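Hypothetical protein (PDB 4QRK) is of unknown function but probably serves in cell adhesion, folded as a right-handed beta-helix of the DUF2154 family. Local coordinates at residues Leu27-Gly32 with Leu36-Asn41; Gly156-Tyr161 with Val206-Gly211; Gly48-Ser53 with Trp57-Lys62. All blocks are in the same frame, centred on the assembly; numbering follows the deposited sequence.

Contact 1 of 3, residues Leu27-Gly32 with Leu36-Asn41; sequences LNLNFG and LNISGN
L29 and I38 reach toward each other tip to tip across the hydrophobic interior between two facing sheets. The methyl CD1 of L29 stops 3.7 Å from CD1 of I38, the tightest meeting of the contact. CG of L29 stands anti to C (chi1 -60°) and a chi2 of 175° extends CD1 into the gap; in I38 it is the longer arm, CG1, that is anti to C. A little further along, the approach relaxes. CD1 of L29 also meets the CD2 branch of L36 at 4.2 Å, the two leucines lying aslant to each other.

The F31 ring offers a face to L36. CB of L36 sits over the middle of the ring, 4.2 Å from the centroid and 9° off the normal, a CH-pi contact. The axes of the two short strand segments come no closer than 10.6 Å, and a long, flat aromatic suits the place because it reaches far from its own strand and presents a broad apolar surface. Around this, W93 meets F31 edge-to-face, while L107 and L109 of strand 103-110 and F114 of strand 113-117 continue the apolar layer.

The outward sides are quite different. N28, N30, N37 and S39 alternate with the apolar residues, are partly exposed, and bond to neighbouring strands, N28 only weakly, to E73. N30 ND2 donates to S75 OG, N37 ND2 to N94 OD1, and S39 is joined to N96. S39 OG also donates to O of G40 at 2.8 Å.

Between the two segments the chemistry is wholly apolar: backbone bonding runs laterally within each sheet, as with L27 and K106, while dispersion and exclusion of water press the sheets together, as expected inside a beta-helix.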
# COMPACT_ATOMS: atom_id res chain seq x y z
N LEU A 27 -4.72 -8.31 -4.56
CA LEU A 27 -4.96 -7.03 -5.20
C LEU A 27 -3.67 -6.57 -5.84
O LEU A 27 -2.60 -6.54 -5.20
CB LEU A 27 -5.48 -6.01 -4.19
CG LEU A 27 -5.73 -4.57 -4.66
CD1 LEU A 27 -6.80 -4.56 -5.68
CD2 LEU A 27 -6.11 -3.64 -3.49
N ASN A 28 -3.74 -6.24 -7.12
CA ASN A 28 -2.57 -5.81 -7.85
C ASN A 28 -2.90 -4.50 -8.52
O ASN A 28 -3.81 -4.42 -9.33
CB ASN A 28 -2.11 -6.90 -8.83
CG ASN A 28 -0.88 -6.48 -9.65
OD1 ASN A 28 0.02 -5.85 -9.13
ND2 ASN A 28 -0.87 -6.82 -10.93
N LEU A 29 -2.19 -3.44 -8.11
CA LEU A 29 -2.49 -2.08 -8.57
C LEU A 29 -1.31 -1.48 -9.36
O LEU A 29 -0.16 -1.51 -8.93
CB LEU A 29 -2.83 -1.17 -7.38
CG LEU A 29 -4.03 -1.55 -6.52
CD1 LEU A 29 -4.23 -0.65 -5.30
CD2 LEU A 29 -5.33 -1.52 -7.29
N ASN A 30 -1.59 -0.98 -10.56
CA ASN A 30 -0.58 -0.31 -11.39
C ASN A 30 -1.03 1.07 -11.68
O ASN A 30 -2.01 1.25 -12.38
CB ASN A 30 -0.38 -1.04 -12.70
CG ASN A 30 -0.01 -2.46 -12.48
OD1 ASN A 30 1.05 -2.73 -11.96
ND2 ASN A 30 -0.89 -3.37 -12.86
N PHE A 31 -0.33 2.05 -11.12
CA PHE A 31 -0.86 3.39 -11.05
C PHE A 31 0.25 4.29 -11.51
O PHE A 31 1.32 4.27 -10.94
CB PHE A 31 -1.20 3.65 -9.59
CG PHE A 31 -1.92 4.96 -9.34
CD1 PHE A 31 -3.28 5.06 -9.50
CD2 PHE A 31 -1.21 6.08 -8.88
CE1 PHE A 31 -3.95 6.25 -9.23
CE2 PHE A 31 -1.87 7.28 -8.61
CZ PHE A 31 -3.25 7.36 -8.77
N GLY A 32 0.01 5.05 -12.57
CA GLY A 32 1.04 5.86 -13.17
C GLY A 32 1.28 7.15 -12.42
O GLY A 32 2.41 7.44 -12.03
N LEU A 36 -3.59 7.93 -4.78
CA LEU A 36 -4.22 6.65 -4.51
C LEU A 36 -4.47 6.54 -3.02
O LEU A 36 -3.53 6.61 -2.23
CB LEU A 36 -3.27 5.52 -4.94
CG LEU A 36 -3.59 4.10 -4.50
CD1 LEU A 36 -4.95 3.67 -4.95
CD2 LEU A 36 -2.52 3.15 -5.06
N ASN A 37 -5.74 6.30 -2.64
CA ASN A 37 -6.16 6.18 -1.25
C ASN A 37 -6.90 4.87 -1.02
O ASN A 37 -7.82 4.52 -1.75
CB ASN A 37 -7.09 7.31 -0.88
CG ASN A 37 -6.46 8.67 -1.04
OD1 ASN A 37 -5.33 8.95 -0.57
ND2 ASN A 37 -7.19 9.54 -1.70
N ILE A 38 -6.44 4.12 -0.04
CA ILE A 38 -7.03 2.82 0.27
C ILE A 38 -7.38 2.75 1.73
O ILE A 38 -6.60 3.19 2.61
CB ILE A 38 -6.08 1.66 -0.04
CG1 ILE A 38 -5.63 1.72 -1.52
CG2 ILE A 38 -6.76 0.34 0.29
CD1 ILE A 38 -4.66 0.57 -1.86
N SER A 39 -8.55 2.19 1.98
CA SER A 39 -9.02 1.96 3.35
C SER A 39 -9.77 0.66 3.44
O SER A 39 -10.01 -0.02 2.43
CB SER A 39 -9.96 3.07 3.78
OG SER A 39 -11.22 2.96 3.11
N GLY A 40 -10.20 0.32 4.65
CA GLY A 40 -11.23 -0.70 4.82
C GLY A 40 -12.64 -0.11 4.61
O GLY A 40 -12.85 0.79 3.79
N ASN A 41 -13.59 -0.65 5.37
CA ASN A 41 -15.00 -0.22 5.37
C ASN A 41 -15.81 -0.60 4.13
O ASN A 41 -16.58 0.21 3.62
CB ASN A 41 -15.10 1.31 5.64
CG ASN A 41 -16.34 1.67 6.50
OD1 ASN A 41 -16.83 0.85 7.27
ND2 ASN A 41 -16.82 2.90 6.36

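Contact 2 of 3, residues Gly156-Tyr161 with Val206-Gly211; sequences GEATVY and VNIEAG
V160 and I208 make the closest meeting here, with CG2 of V160 lying 4.0 Å from CD1 of I208. The two side chains pass each other in opposite directions and touch through these end methyls. Conformation explains which branches are used. In V160 the methyl CG1 stands anti to the backbone N (chi1 -171°), which leaves CG2 anti to the carbonyl carbon and pointed at the isoleucine.

I208 has two unequal arms. CG1 lies opposite its own carbonyl carbon (chi1 -51°), and the fully extended second torsion, 177°, carries CD1 out to V160. The shorter arm, CG2, is anti to N and serves the neighbouring position, where the short A158 side chain meets it only loosely, CB of A158 lying 4.5 Å from CG2 of I208. One forked residue thus faces two others, and a beta-branched valine answers the longer arm. Branching at CB also suits the extended backbone of both strands.

On the other side of strand 157-162, CB of E157 and of T159 points away from the facing segment. E157 is partly exposed but T159 is buried; both bond to ND2 of N216, through OE2 and OG1 respectively, so the buried hydroxyl is satisfied. Y161 makes a cation-pi contact with K220.

The contact joins opposite walls of the beta-helix. Strand 157-162 lies between 134-138 and 215-219 in one sheet, with backbone bonds from E157 and T159 to V135 and from A158 to A214 and N216. Strand 203-210 lies in the other, between 147-153 and 167-174, where I208 packs also on I170. I215 and I217 of strand 215-219, which touch I208, and I151 of strand 147-153, which touches V160, extend the apolar layer.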
# COMPACT_ATOMS: atom_id res chain seq x y z
N GLY A 156 11.58 10.26 -2.46
CA GLY A 156 10.43 10.66 -1.69
C GLY A 156 10.48 10.10 -0.30
O GLY A 156 11.44 9.46 0.11
N GLU A 157 9.40 10.32 0.42
CA GLU A 157 9.27 9.95 1.83
C GLU A 157 8.35 8.76 1.98
O GLU A 157 7.40 8.61 1.21
CB GLU A 157 8.64 11.15 2.57
CG GLU A 157 8.82 11.17 4.08
CD GLU A 157 8.66 12.60 4.67
OE1 GLU A 157 8.08 13.47 3.98
OE2 GLU A 157 9.12 12.84 5.82
N ALA A 158 8.61 7.94 3.00
CA ALA A 158 7.72 6.85 3.36
C ALA A 158 7.48 6.94 4.88
O ALA A 158 8.43 7.15 5.65
CB ALA A 158 8.36 5.52 2.98
N THR A 159 6.22 6.87 5.30
CA THR A 159 5.85 6.89 6.71
C THR A 159 4.98 5.71 7.00
O THR A 159 3.99 5.46 6.28
CB THR A 159 5.04 8.13 7.08
OG1 THR A 159 5.83 9.28 6.87
CG2 THR A 159 4.61 8.11 8.57
N VAL A 160 5.36 4.94 8.01
CA VAL A 160 4.65 3.73 8.34
C VAL A 160 4.28 3.71 9.82
O VAL A 160 5.14 3.96 10.67
CB VAL A 160 5.51 2.51 7.99
CG1 VAL A 160 4.74 1.24 8.12
CG2 VAL A 160 6.02 2.65 6.55
N TYR A 161 3.00 3.45 10.12
CA TYR A 161 2.51 3.27 11.48
C TYR A 161 2.35 1.79 11.79
O TYR A 161 1.68 1.08 11.06
CB TYR A 161 1.18 4.02 11.72
CG TYR A 161 1.29 5.51 11.44
CD1 TYR A 161 1.71 6.40 12.42
CD2 TYR A 161 0.99 6.02 10.18
CE1 TYR A 161 1.84 7.77 12.14
CE2 TYR A 161 1.12 7.36 9.88
CZ TYR A 161 1.54 8.22 10.86
OH TYR A 161 1.64 9.53 10.52
N VAL A 206 9.18 -6.03 8.27
CA VAL A 206 9.08 -4.91 7.34
C VAL A 206 10.45 -4.61 6.74
O VAL A 206 11.42 -4.42 7.47
CB VAL A 206 8.52 -3.65 8.05
CG1 VAL A 206 8.30 -2.55 7.07
CG2 VAL A 206 7.21 -3.95 8.75
N ASN A 207 10.53 -4.62 5.42
CA ASN A 207 11.69 -4.12 4.72
C ASN A 207 11.33 -2.82 4.00
O ASN A 207 10.36 -2.79 3.25
CB ASN A 207 12.20 -5.20 3.76
CG ASN A 207 12.80 -6.38 4.50
OD1 ASN A 207 12.10 -7.32 4.89
ND2 ASN A 207 14.10 -6.32 4.72
N ILE A 208 12.08 -1.75 4.27
CA ILE A 208 11.81 -0.44 3.63
C ILE A 208 13.10 0.06 3.04
O ILE A 208 14.13 0.08 3.72
CB ILE A 208 11.34 0.66 4.61
CG1 ILE A 208 10.18 0.18 5.47
CG2 ILE A 208 10.86 1.91 3.81
CD1 ILE A 208 9.71 1.19 6.51
N GLU A 209 13.05 0.43 1.77
CA GLU A 209 14.22 0.96 1.08
C GLU A 209 13.81 2.27 0.47
O GLU A 209 12.74 2.38 -0.14
CB GLU A 209 14.67 0.03 -0.05
CG GLU A 209 15.13 -1.37 0.37
CD GLU A 209 15.53 -2.23 -0.84
OE1 GLU A 209 14.63 -2.63 -1.62
OE2 GLU A 209 16.73 -2.50 -1.01
N ALA A 210 14.66 3.27 0.61
CA ALA A 210 14.41 4.56 -0.03
C ALA A 210 15.69 5.00 -0.70
O ALA A 210 16.74 4.99 -0.09
CB ALA A 210 13.96 5.60 0.99
N GLY A 211 15.62 5.40 -1.95
CA GLY A 211 16.81 5.91 -2.62
C GLY A 211 17.22 7.24 -2.02
O GLY A 211 18.24 7.36 -1.37

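Contact 3 of 3, residues Gly48-Ser53 with Trp57-Lys62; sequences GKFIYS and WKPEIK
The Y52 ring carries the backbone of K58 on one face: CA of K58 lies 3.8 Å from the ring centroid, 17° off the normal and offset toward the rim, a CH-pi contact. P59 approaches the same ring obliquely, its CD 3.5 Å from CE1 of Y52. The F50 ring also receives P59 at a slant, with CG of the proline 3.8 Å from CD1 of F50. On the W57 indole, S53 OG comes in obliquely, 4.0 Å from CZ3 of W57. A rigid, compact proline is well suited to wedging against two aromatic residues at once.

The side chain of K58 runs beside Y52, pointing the same way, and brings its CG within 3.4 Å of the tyrosine OH. Their polar ends converge on E13: Y52 OH is hydrogen-bonded to OE2 of E13, and NZ of K58 forms a salt bridge with that oxygen, which probably helps hold the lysine alongside the ring. At the turn, W57 packs against Y52 CB through its own CB at 4.2 Å, and S53 OG bonds to R90 N.

This contact lies near one end of the beta-helix, where strand 46-52 passes to strand 60-66, one of the two outermost strands of the facing sheet. Strands 11-17 and 91-98 flank 46-52, W93 meets F50 edge-to-face, and I74 of strand 69-75 packs against F50.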
# COMPACT_ATOMS: atom_id res chain seq x y z
N GLY A 48 -14.60 1.03 -5.33
CA GLY A 48 -13.72 2.13 -5.63
C GLY A 48 -14.41 3.24 -6.37
O GLY A 48 -15.33 3.00 -7.16
N LYS A 49 -13.98 4.46 -6.09
CA LYS A 49 -14.35 5.63 -6.89
C LYS A 49 -13.10 6.19 -7.59
O LYS A 49 -12.09 6.48 -6.95
CB LYS A 49 -14.97 6.70 -5.99
CG LYS A 49 -15.51 7.90 -6.78
CD LYS A 49 -16.00 8.99 -5.86
CE LYS A 49 -16.56 10.17 -6.64
NZ LYS A 49 -16.96 11.29 -5.75
N PHE A 50 -13.21 6.34 -8.90
CA PHE A 50 -12.07 6.69 -9.74
C PHE A 50 -12.42 7.98 -10.42
O PHE A 50 -13.53 8.12 -10.98
CB PHE A 50 -11.83 5.56 -10.76
CG PHE A 50 -11.61 4.24 -10.12
CD1 PHE A 50 -10.35 3.84 -9.76
CD2 PHE A 50 -12.68 3.45 -9.78
CE1 PHE A 50 -10.13 2.63 -9.14
CE2 PHE A 50 -12.49 2.26 -9.15
CZ PHE A 50 -11.18 1.84 -8.82
N ILE A 51 -11.50 8.93 -10.31
CA ILE A 51 -11.65 10.26 -10.92
C ILE A 51 -10.47 10.52 -11.83
O ILE A 51 -9.31 10.38 -11.42
CB ILE A 51 -11.75 11.33 -9.89
CG1 ILE A 51 -12.96 11.05 -9.00
CG2 ILE A 51 -11.92 12.71 -10.53
CD1 ILE A 51 -12.96 11.96 -7.74
N TYR A 52 -10.75 10.83 -13.09
CA TYR A 52 -9.66 10.98 -14.06
C TYR A 52 -10.03 12.03 -15.10
O TYR A 52 -11.14 12.03 -15.61
CB TYR A 52 -9.26 9.61 -14.69
CG TYR A 52 -10.36 8.84 -15.39
CD1 TYR A 52 -11.20 7.99 -14.70
CD2 TYR A 52 -10.54 8.97 -16.75
CE1 TYR A 52 -12.23 7.32 -15.36
CE2 TYR A 52 -11.54 8.28 -17.42
CZ TYR A 52 -12.39 7.46 -16.70
OH TYR A 52 -13.38 6.79 -17.36
N SER A 53 -9.11 12.95 -15.39
CA SER A 53 -9.39 14.05 -16.30
C SER A 53 -9.00 13.76 -17.74
O SER A 53 -9.41 14.47 -18.65
CB SER A 53 -8.68 15.30 -15.82
OG SER A 53 -7.31 15.05 -15.75
N TRP A 57 -6.46 7.79 -19.18
CA TRP A 57 -6.11 7.28 -17.85
C TRP A 57 -7.20 6.35 -17.27
O TRP A 57 -7.04 5.83 -16.16
CB TRP A 57 -5.89 8.44 -16.89
CG TRP A 57 -4.67 9.25 -17.18
CD1 TRP A 57 -3.65 8.96 -18.05
CD2 TRP A 57 -4.32 10.51 -16.57
NE1 TRP A 57 -2.69 9.96 -18.01
CE2 TRP A 57 -3.07 10.91 -17.11
CE3 TRP A 57 -4.93 11.33 -15.62
CZ2 TRP A 57 -2.44 12.08 -16.72
CZ3 TRP A 57 -4.29 12.50 -15.23
CH2 TRP A 57 -3.07 12.86 -15.78
N LYS A 58 -8.27 6.15 -18.05
CA LYS A 58 -9.41 5.32 -17.67
C LYS A 58 -8.91 4.04 -17.06
O LYS A 58 -8.18 3.30 -17.71
CB LYS A 58 -10.26 4.98 -18.90
CG LYS A 58 -11.54 4.22 -18.54
CD LYS A 58 -12.41 3.83 -19.78
CE LYS A 58 -13.38 2.70 -19.40
NZ LYS A 58 -14.46 3.13 -18.47
N PRO A 59 -9.28 3.78 -15.80
CA PRO A 59 -8.73 2.57 -15.18
C PRO A 59 -9.29 1.31 -15.83
O PRO A 59 -10.46 1.26 -16.27
CB PRO A 59 -9.20 2.66 -13.71
CG PRO A 59 -9.92 3.90 -13.56
CD PRO A 59 -10.21 4.49 -14.91
N GLU A 60 -8.44 0.29 -15.89
CA GLU A 60 -8.80 -1.04 -16.43
C GLU A 60 -8.86 -2.05 -15.26
O GLU A 60 -7.88 -2.25 -14.51
CB GLU A 60 -7.75 -1.50 -17.48
CG GLU A 60 -7.44 -0.51 -18.67
CD GLU A 60 -5.99 -0.60 -19.24
OE1 GLU A 60 -5.01 -0.26 -18.53
OE2 GLU A 60 -5.80 -0.98 -20.41
N ILE A 61 -10.00 -2.69 -15.06
CA ILE A 61 -10.13 -3.66 -13.99
C ILE A 61 -10.26 -5.07 -14.55
O ILE A 61 -10.96 -5.30 -15.51
CB ILE A 61 -11.36 -3.43 -13.14
CG1 ILE A 61 -11.28 -2.06 -12.45
CG2 ILE A 61 -11.49 -4.53 -12.08
CD1 ILE A 61 -11.81 -2.06 -11.00
N LYS A 62 -9.55 -6.00 -13.93
CA LYS A 62 -9.64 -7.40 -14.27
C LYS A 62 -9.86 -8.16 -12.99
O LYS A 62 -9.13 -7.95 -12.03
CB LYS A 62 -8.36 -7.85 -14.95
CG LYS A 62 -8.33 -9.35 -15.24
CD LYS A 62 -7.10 -9.75 -16.04
CE LYS A 62 -6.81 -11.23 -15.89
NZ LYS A 62 -5.60 -11.63 -16.66

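How the contacts relate
Along the chain the order is contact 1, contact 3, contact 2. All three bridge the same two large mixed sheets, so each is a rung across the interior of one beta-helix. Contacts 1 and 3 lie within the N-terminal DUF2154 region, their centres about 11 Å apart, and strand 35-42 of contact 1 leads directly to strand 46-52 of contact 3. Contact 2 belongs to the LiaF C-terminal region, with its centre about 17 Å from that of contact 1 and about 26 Å from that of contact 3, across the centre of the chain. None touches another, but since all span the same pair of sheets, the two regions share one elongated beta-helical body.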